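Local atomic coordinates of TCR beta chain (Gallus gallus, PDB entry 6LIR), a protein that forms the beta chain of the chicken alpha-beta T-cell receptor, which probably recognises peptide antigens presented by MHC molecules. Residues 198-203 / 215-220; 7-12 / 204-209. All coordinates share one frame; numbering follows the deposited sequence.

Interaction 1 (198-203 / 215-220); sequences RFECIA and QKIIYG
F199 against I218 and R198 against Y219 anchor this strand pairing on opposite faces of the sheet, F199 and R198 burying the largest areas. F199 meets I218 in a hydrogen-bonded antiparallel pair: F199 N donates to I218 O, and I218 N returns a bond to F199 O, each 2.9 Å long. With CG anti to the carbonyl carbon (chi1 -59°), the F199 ring leans back toward the start of its own strand, to the level of G220, whose N comes up in plane at the ring edge, 3.9 Å from CE2. On the other face, R198 and Y219 lie alongside one another, pointing the same way. The aliphatic part of the arginine does the touching: R198 CB sits 3.5 Å from Y219 CE1, while the guanidinium is turned 45° from the phenol ring.

These strands form the hairpin of an immunoglobulin constant domain, corresponding to F and G in C1-set nomenclature. Next to the bond pair made by C201 and K216, C201 carries the sandwich disulfide to C141, and F199 packs inward on L185 and I187 of the opposing sheet.

E200 shares the R198 face. Its extended chain crosses I217, whose CD1 lies 3.5 Å from E200 CG, and its OE1 lies 3.7 Å from Q215 CG. A glycine here would probably leave I217 CD1 without its neighbour and open a gap between R198 and Q215 on this face. The end of the K216 side chain leads away from 198-203, and its NZ makes a long, weak ion pair with D124 of the TCR alpha chain.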
ATOM      1  N   ARG B 198     -10.947  -6.135 -22.269  1.00 60.10           N
ATOM      2  CA  ARG B 198     -10.391  -7.252 -21.520  1.00 57.85           C
ATOM      3  C   ARG B 198      -9.993  -6.753 -20.136  1.00 53.86           C
ATOM      4  O   ARG B 198      -9.044  -5.974 -20.001  1.00 55.00           O
ATOM      5  CB  ARG B 198      -9.207  -7.863 -22.265  1.00 56.51           C
ATOM      6  CG  ARG B 198      -8.358  -8.814 -21.445  1.00 59.38           C
ATOM      7  CD  ARG B 198      -7.610  -9.764 -22.366  1.00 71.94           C
ATOM      8  NE  ARG B 198      -6.321  -9.218 -22.776  1.00 69.14           N
ATOM      9  CZ  ARG B 198      -6.139  -8.461 -23.853  1.00 74.30           C
ATOM     10  NH1 ARG B 198      -4.928  -8.005 -24.144  1.00 73.88           N
ATOM     11  NH2 ARG B 198      -7.164  -8.162 -24.643  1.00 73.28           N
ATOM     12  N   PHE B 199     -10.706  -7.209 -19.108  1.00 45.01           N
ATOM     13  CA  PHE B 199     -10.465  -6.771 -17.738  1.00 46.08           C
ATOM     14  C   PHE B 199      -9.729  -7.893 -17.018  1.00 47.77           C
ATOM     15  O   PHE B 199     -10.280  -8.977 -16.806  1.00 49.31           O
ATOM     16  CB  PHE B 199     -11.772  -6.422 -17.030  1.00 43.15           C
ATOM     17  CG  PHE B 199     -12.547  -5.329 -17.701  1.00 43.99           C
ATOM     18  CD1 PHE B 199     -12.204  -3.996 -17.518  1.00 41.95           C
ATOM     19  CD2 PHE B 199     -13.616  -5.635 -18.524  1.00 44.38           C
ATOM     20  CE1 PHE B 199     -12.923  -2.991 -18.147  1.00 40.99           C
ATOM     21  CE2 PHE B 199     -14.334  -4.642 -19.151  1.00 43.96           C
ATOM     22  CZ  PHE B 199     -13.990  -3.319 -18.965  1.00 43.35           C
ATOM     23  N   GLU B 200      -8.475  -7.627 -16.662  1.00 45.16           N
ATOM     24  CA  GLU B 200      -7.545  -8.649 -16.209  1.00 47.19           C
ATOM     25  C   GLU B 200      -7.105  -8.337 -14.788  1.00 44.24           C
ATOM     26  O   GLU B 200      -6.566  -7.259 -14.516  1.00 40.76           O
ATOM     27  CB  GLU B 200      -6.344  -8.721 -17.152  1.00 44.83           C
ATOM     28  CG  GLU B 200      -5.202  -9.598 -16.693  1.00 49.33           C
ATOM     29  CD  GLU B 200      -4.207  -9.848 -17.812  1.00 52.26           C
ATOM     30  OE1 GLU B 200      -3.327 -10.722 -17.651  1.00 54.65           O
ATOM     31  OE2 GLU B 200      -4.307  -9.163 -18.854  1.00 51.30           O
ATOM     32  N   CYS B 201      -7.332  -9.286 -13.891  1.00 39.09           N
ATOM     33  CA  CYS B 201      -6.844  -9.221 -12.525  1.00 42.37           C
ATOM     34  C   CYS B 201      -5.707 -10.216 -12.387  1.00 44.19           C
ATOM     35  O   CYS B 201      -5.872 -11.393 -12.720  1.00 43.12           O
ATOM     36  CB  CYS B 201      -7.955  -9.545 -11.524  1.00 42.15           C
ATOM     37  SG  CYS B 201      -7.358  -9.669  -9.819  1.00 54.54           S
ATOM     38  N   ILE B 202      -4.573  -9.759 -11.863  1.00 44.59           N
ATOM     39  CA  ILE B 202      -3.370 -10.576 -11.766  1.00 41.04           C
ATOM     40  C   ILE B 202      -2.964 -10.684 -10.303  1.00 44.46           C
ATOM     41  O   ILE B 202      -2.873  -9.673  -9.599  1.00 43.89           O
ATOM     42  CB  ILE B 202      -2.218  -9.984 -12.600  1.00 43.61           C
ATOM     43  CG1 ILE B 202      -2.611  -9.884 -14.073  1.00 49.55           C
ATOM     44  CG2 ILE B 202      -0.935 -10.799 -12.426  1.00 47.82           C
ATOM     45  CD1 ILE B 202      -2.045  -8.656 -14.759  1.00 52.00           C
ATOM     46  N   ALA B 203      -2.669 -11.900  -9.861  1.00 34.10           N
ATOM     47  CA  ALA B 203      -2.159 -12.123  -8.519  1.00 38.28           C
ATOM     48  C   ALA B 203      -0.705 -12.555  -8.640  1.00 41.18           C
ATOM     49  O   ALA B 203      -0.409 -13.591  -9.240  1.00 38.80           O
ATOM     50  CB  ALA B 203      -2.984 -13.179  -7.784  1.00 30.02           C
ATOM     51  N   GLN B 215      -3.423 -15.279 -13.650  1.00 47.74           N
ATOM     52  CA  GLN B 215      -4.134 -14.246 -14.386  1.00 46.52           C
ATOM     53  C   GLN B 215      -5.573 -14.692 -14.589  1.00 49.57           C
ATOM     54  O   GLN B 215      -5.826 -15.820 -15.022  1.00 51.19           O
ATOM     55  CB  GLN B 215      -3.457 -13.968 -15.733  1.00 52.99           C
ATOM     56  CG  GLN B 215      -1.987 -13.554 -15.626  1.00 53.17           C
ATOM     57  CD  GLN B 215      -1.027 -14.738 -15.659  1.00 56.00           C
ATOM     58  OE1 GLN B 215       0.019 -14.722 -15.008  1.00 50.48           O
ATOM     59  NE2 GLN B 215      -1.380 -15.768 -16.421  1.00 48.84           N
ATOM     60  N   LYS B 216      -6.507 -13.806 -14.267  1.00 40.70           N
ATOM     61  CA  LYS B 216      -7.925 -14.050 -14.460  1.00 49.81           C
ATOM     62  C   LYS B 216      -8.488 -12.946 -15.338  1.00 41.18           C
ATOM     63  O   LYS B 216      -8.125 -11.777 -15.187  1.00 45.99           O
ATOM     64  CB  LYS B 216      -8.664 -14.097 -13.120  1.00 46.65           C
ATOM     65  CG  LYS B 216      -9.806 -15.085 -13.087  1.00 55.75           C
ATOM     66  CD  LYS B 216      -9.312 -16.514 -13.256  1.00 55.12           C
ATOM     67  CE  LYS B 216     -10.461 -17.417 -13.666  1.00 59.85           C
ATOM     68  NZ  LYS B 216     -10.180 -18.863 -13.475  1.00 66.49           N
ATOM     69  N   ILE B 217      -9.387 -13.311 -16.245  1.00 46.21           N
ATOM     70  CA  ILE B 217      -9.922 -12.363 -17.211  1.00 49.20           C
ATOM     71  C   ILE B 217     -11.439 -12.398 -17.146  1.00 48.78           C
ATOM     72  O   ILE B 217     -12.039 -13.459 -16.950  1.00 50.27           O
ATOM     73  CB  ILE B 217      -9.453 -12.684 -18.645  1.00 52.51           C
ATOM     74  CG1 ILE B 217      -7.958 -13.016 -18.675  1.00 51.48           C
ATOM     75  CG2 ILE B 217      -9.785 -11.536 -19.591  1.00 52.12           C
ATOM     76  CD1 ILE B 217      -7.067 -11.814 -18.745  1.00 53.77           C
ATOM     77  N   ILE B 218     -12.053 -11.236 -17.331  1.00 43.55           N
ATOM     78  CA  ILE B 218     -13.466 -11.141 -17.662  1.00 45.41           C
ATOM     79  C   ILE B 218     -13.594 -10.084 -18.746  1.00 45.76           C
ATOM     80  O   ILE B 218     -12.926  -9.045 -18.697  1.00 41.83           O
ATOM     81  CB  ILE B 218     -14.328 -10.812 -16.420  1.00 44.52           C
ATOM     82  CG1 ILE B 218     -15.820 -10.912 -16.748  1.00 45.64           C
ATOM     83  CG2 ILE B 218     -13.980  -9.442 -15.848  1.00 41.52           C
ATOM     84  CD1 ILE B 218     -16.712 -10.949 -15.517  1.00 44.21           C
ATOM     85  N   TYR B 219     -14.401 -10.375 -19.755  1.00 39.25           N
ATOM     86  CA  TYR B 219     -14.676  -9.430 -20.825  1.00 43.30           C
ATOM     87  C   TYR B 219     -15.962  -8.668 -20.541  1.00 45.28           C
ATOM     88  O   TYR B 219     -16.813  -9.106 -19.764  1.00 46.69           O
ATOM     89  CB  TYR B 219     -14.753 -10.147 -22.173  1.00 46.75           C
ATOM     90  CG  TYR B 219     -13.389 -10.498 -22.712  1.00 46.81           C
ATOM     91  CD1 TYR B 219     -12.688  -9.603 -23.511  1.00 46.69           C
ATOM     92  CD2 TYR B 219     -12.787 -11.710 -22.397  1.00 44.84           C
ATOM     93  CE1 TYR B 219     -11.431  -9.915 -23.996  1.00 50.86           C
ATOM     94  CE2 TYR B 219     -11.531 -12.031 -22.877  1.00 51.56           C
ATOM     95  CZ  TYR B 219     -10.859 -11.131 -23.676  1.00 54.84           C
ATOM     96  OH  TYR B 219      -9.609 -11.446 -24.157  1.00 56.92           O
ATOM     97  N   GLY B 220     -16.092  -7.512 -21.186  1.00 44.58           N
ATOM     98  CA  GLY B 220     -17.298  -6.723 -21.061  1.00 49.72           C
ATOM     99  C   GLY B 220     -18.482  -7.361 -21.766  1.00 53.93           C
ATOM    100  O   GLY B 220     -18.362  -8.343 -22.500  1.00 52.56           O
TER

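Interaction 2 (7-12 / 204-209)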
ATOM      1  N   ILE B   7       8.974  -9.775  -3.996  1.00 49.19           N
ATOM      2  CA  ILE B   7       8.528 -10.662  -2.927  1.00 47.26           C
ATOM      3  C   ILE B   7       9.533 -11.793  -2.767  1.00 50.67           C
ATOM      4  O   ILE B   7      10.032 -12.342  -3.757  1.00 46.04           O
ATOM      5  CB  ILE B   7       7.128 -11.249  -3.215  1.00 50.63           C
ATOM      6  CG1 ILE B   7       6.070 -10.149  -3.306  1.00 48.81           C
ATOM      7  CG2 ILE B   7       6.742 -12.272  -2.152  1.00 46.96           C
ATOM      8  CD1 ILE B   7       4.681 -10.677  -3.579  1.00 50.45           C
ATOM      9  N   LEU B   8       9.825 -12.146  -1.516  1.00 52.27           N
ATOM     10  CA  LEU B   8      10.678 -13.285  -1.207  1.00 50.93           C
ATOM     11  C   LEU B   8      10.122 -14.014   0.008  1.00 50.81           C
ATOM     12  O   LEU B   8       9.724 -13.383   0.991  1.00 51.14           O
ATOM     13  CB  LEU B   8      12.119 -12.841  -0.940  1.00 50.20           C
ATOM     14  CG  LEU B   8      13.179 -13.940  -0.831  1.00 56.00           C
ATOM     15  CD1 LEU B   8      13.382 -14.635  -2.168  1.00 51.85           C
ATOM     16  CD2 LEU B   8      14.484 -13.356  -0.328  1.00 56.41           C
ATOM     17  N   VAL B   9      10.104 -15.343  -0.061  1.00 41.05           N
ATOM     18  CA  VAL B   9       9.667 -16.185   1.046  1.00 45.58           C
ATOM     19  C   VAL B   9      10.778 -17.175   1.360  1.00 49.87           C
ATOM     20  O   VAL B   9      11.249 -17.888   0.467  1.00 50.70           O
ATOM     21  CB  VAL B   9       8.359 -16.931   0.732  1.00 44.11           C
ATOM     22  CG1 VAL B   9       7.917 -17.732   1.945  1.00 47.59           C
ATOM     23  CG2 VAL B   9       7.276 -15.953   0.303  1.00 42.85           C
ATOM     24  N   LEU B  10      11.186 -17.229   2.624  1.00 50.05           N
ATOM     25  CA  LEU B  10      12.277 -18.089   3.048  1.00 57.24           C
ATOM     26  C   LEU B  10      11.798 -19.073   4.105  1.00 59.42           C
ATOM     27  O   LEU B  10      10.791 -18.856   4.784  1.00 59.38           O
ATOM     28  CB  LEU B  10      13.444 -17.274   3.618  1.00 61.15           C
ATOM     29  CG  LEU B  10      14.116 -16.258   2.703  1.00 57.38           C
ATOM     30  CD1 LEU B  10      15.227 -15.565   3.461  1.00 51.68           C
ATOM     31  CD2 LEU B  10      14.646 -16.943   1.452  1.00 53.96           C
ATOM     32  N   LYS B  11      12.551 -20.157   4.239  1.00 58.81           N
ATOM     33  CA  LYS B  11      12.372 -21.125   5.309  1.00 61.48           C
ATOM     34  C   LYS B  11      13.353 -20.830   6.438  1.00 61.28           C
ATOM     35  O   LYS B  11      14.346 -20.121   6.260  1.00 56.78           O
ATOM     36  CB  LYS B  11      12.565 -22.560   4.806  1.00 65.02           C
ATOM     37  CG  LYS B  11      11.372 -23.148   4.053  1.00 66.25           C
ATOM     38  CD  LYS B  11      11.781 -23.618   2.663  1.00 70.80           C
ATOM     39  CE  LYS B  11      11.933 -22.434   1.743  1.00 69.64           C
ATOM     40  NZ  LYS B  11      12.294 -22.741   0.319  1.00 69.93           N
ATOM     41  N   GLU B  12      13.047 -21.371   7.615  1.00 73.65           N
ATOM     42  CA  GLU B  12      13.908 -21.181   8.774  1.00 72.94           C
ATOM     43  C   GLU B  12      15.310 -21.711   8.494  1.00 72.07           C
ATOM     44  O   GLU B  12      15.483 -22.732   7.821  1.00 73.52           O
ATOM     45  CB  GLU B  12      13.312 -21.891   9.989  1.00 79.53           C
ATOM     46  CG  GLU B  12      13.586 -21.212  11.315  1.00 81.74           C
ATOM     47  CD  GLU B  12      12.369 -21.204  12.214  1.00 88.86           C
ATOM     48  OE1 GLU B  12      11.883 -20.104  12.555  1.00 89.90           O
ATOM     49  OE2 GLU B  12      11.889 -22.301  12.572  1.00 93.29           O
ATOM     50  N   ASN B 204       0.192 -11.760  -8.071  1.00 38.00           N
ATOM     51  CA  ASN B 204       1.616 -12.060  -8.075  1.00 42.59           C
ATOM     52  C   ASN B 204       2.014 -12.536  -6.688  1.00 44.35           C
ATOM     53  O   ASN B 204       1.653 -11.910  -5.686  1.00 42.95           O
ATOM     54  CB  ASN B 204       2.433 -10.833  -8.493  1.00 40.60           C
ATOM     55  CG  ASN B 204       2.042 -10.316  -9.866  1.00 39.15           C
ATOM     56  OD1 ASN B 204       2.174 -11.020 -10.866  1.00 40.38           O
ATOM     57  ND2 ASN B 204       1.545  -9.086  -9.919  1.00 44.23           N
ATOM     58  N   PHE B 205       2.755 -13.635  -6.631  1.00 38.79           N
ATOM     59  CA  PHE B 205       3.137 -14.234  -5.360  1.00 37.91           C
ATOM     60  C   PHE B 205       4.469 -14.949  -5.553  1.00 39.87           C
ATOM     61  O   PHE B 205       5.088 -14.866  -6.618  1.00 42.21           O
ATOM     62  CB  PHE B 205       2.030 -15.164  -4.841  1.00 37.23           C
ATOM     63  CG  PHE B 205       1.629 -16.242  -5.810  1.00 38.46           C
ATOM     64  CD1 PHE B 205       0.670 -16.000  -6.782  1.00 38.39           C
ATOM     65  CD2 PHE B 205       2.199 -17.502  -5.739  1.00 42.33           C
ATOM     66  CE1 PHE B 205       0.298 -16.993  -7.672  1.00 36.82           C
ATOM     67  CE2 PHE B 205       1.830 -18.498  -6.627  1.00 44.35           C
ATOM     68  CZ  PHE B 205       0.876 -18.242  -7.594  1.00 42.90           C
ATOM     69  N   PHE B 206       4.915 -15.647  -4.514  1.00 38.87           N
ATOM     70  CA  PHE B 206       6.200 -16.331  -4.533  1.00 42.83           C
ATOM     71  C   PHE B 206       5.990 -17.772  -4.102  1.00 47.00           C
ATOM     72  O   PHE B 206       5.414 -18.027  -3.040  1.00 44.46           O
ATOM     73  CB  PHE B 206       7.196 -15.630  -3.603  1.00 44.39           C
ATOM     74  CG  PHE B 206       8.584 -16.199  -3.653  1.00 43.20           C
ATOM     75  CD1 PHE B 206       8.953 -17.237  -2.812  1.00 47.68           C
ATOM     76  CD2 PHE B 206       9.526 -15.680  -4.526  1.00 43.72           C
ATOM     77  CE1 PHE B 206      10.234 -17.755  -2.849  1.00 49.98           C
ATOM     78  CE2 PHE B 206      10.808 -16.194  -4.566  1.00 48.06           C
ATOM     79  CZ  PHE B 206      11.163 -17.230  -3.724  1.00 45.87           C
ATOM     80  N   LYS B 207       6.458 -18.708  -4.926  1.00 50.95           N
ATOM     81  CA  LYS B 207       6.301 -20.127  -4.641  1.00 52.64           C
ATOM     82  C   LYS B 207       7.453 -20.890  -5.277  1.00 56.82           C
ATOM     83  O   LYS B 207       7.889 -20.557  -6.383  1.00 54.68           O
ATOM     84  CB  LYS B 207       4.955 -20.640  -5.167  1.00 56.93           C
ATOM     85  CG  LYS B 207       4.622 -22.078  -4.805  1.00 59.69           C
ATOM     86  CD  LYS B 207       3.463 -22.583  -5.654  1.00 62.64           C
ATOM     87  CE  LYS B 207       2.865 -23.865  -5.098  1.00 66.22           C
ATOM     88  NZ  LYS B 207       1.639 -24.266  -5.845  1.00 67.44           N
ATOM     89  N   ASN B 208       7.925 -21.921  -4.578  1.00 57.05           N
ATOM     90  CA  ASN B 208       8.979 -22.809  -5.071  1.00 56.13           C
ATOM     91  C   ASN B 208      10.205 -22.022  -5.525  1.00 56.68           C
ATOM     92  O   ASN B 208      10.723 -22.205  -6.629  1.00 55.75           O
ATOM     93  CB  ASN B 208       8.455 -23.702  -6.197  1.00 55.74           C
ATOM     94  CG  ASN B 208       7.535 -24.795  -5.692  1.00 62.76           C
ATOM     95  OD1 ASN B 208       7.805 -25.427  -4.669  1.00 68.94           O
ATOM     96  ND2 ASN B 208       6.437 -25.022  -6.406  1.00 61.44           N
ATOM     97  N   GLY B 209      10.674 -21.130  -4.656  1.00 49.30           N
ATOM     98  CA  GLY B 209      11.896 -20.415  -4.952  1.00 48.75           C
ATOM     99  C   GLY B 209      11.808 -19.384  -6.052  1.00 48.74           C
ATOM    100  O   GLY B 209      12.845 -18.858  -6.466  1.00 50.40           O
TER
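F206 lies against strand 7-11 with one ring face turned to the backbone of L8 and V9, and this one side chain supplies most of what 204-209 contributes. Its CG stands anti to the backbone N (chi1 -175°), carrying the ring across to the other strand. L8 CA lies over the ring centre, 4.2 Å above the plane, whereas V9 N is closer, 3.5 Å above it and displaced toward the rim.

Aliphatic groups complete the tight part. I7 CG2 packs on F206 CB at 3.7 Å, and V9 CB approaches F206 CD1 at 3.6 Å; both side chains run past the phenylalanine in the opposite direction. L8 starts away from the other strand, but its end turns back, and CD1 reaches F206 CZ at 3.8 Å. I7 CD1 extends the packing as far as the carbonyl of N204, 3.9 Å from N204 O.

The strands run roughly parallel, 27° apart, yet their axes come no closer than 6.6 Å, too far for sheet pairing. This is an interdomain contact: the edge strand of the variable domain rests against the end of a constant-domain strand, with I116 of the linking region also touching V9.

Beyond F206 the packing gives way to the solvent side. K207 points away and forms a salt bridge with E118, while N208 and G209 turn exposed into the next strand. At the other end, N204 directs OD1 to S213.

Between the two segments the ring packs on peptide groups as well as aliphatic side chains, without a direct hydrogen bond, although I7 N bonds the side chain of Q211 on strand 210-219 close by. Such chemistry is consistent with a fit that rests largely on shape and on burial of F206.

How the interactions relate
Strand 198-207 serves both contacts, its first part in interaction 1 and its last part in interaction 2, with centres about 24 Å apart. Interaction 1 is internal to the constant domain and only partly buried: regular backbone hydrogen bonds join sequence neighbours in a hairpin, with one face turned to the domain core and the other carrying a mix of charged, polar, aromatic and aliphatic side chains, several of them accessible. Interaction 2 links segments nearly 200 residues apart, is more deeply buried despite its smaller area, and relies on apolar packing between domains. The strand thus stays in its sheet while its last residues also offer F206 to the variable domain.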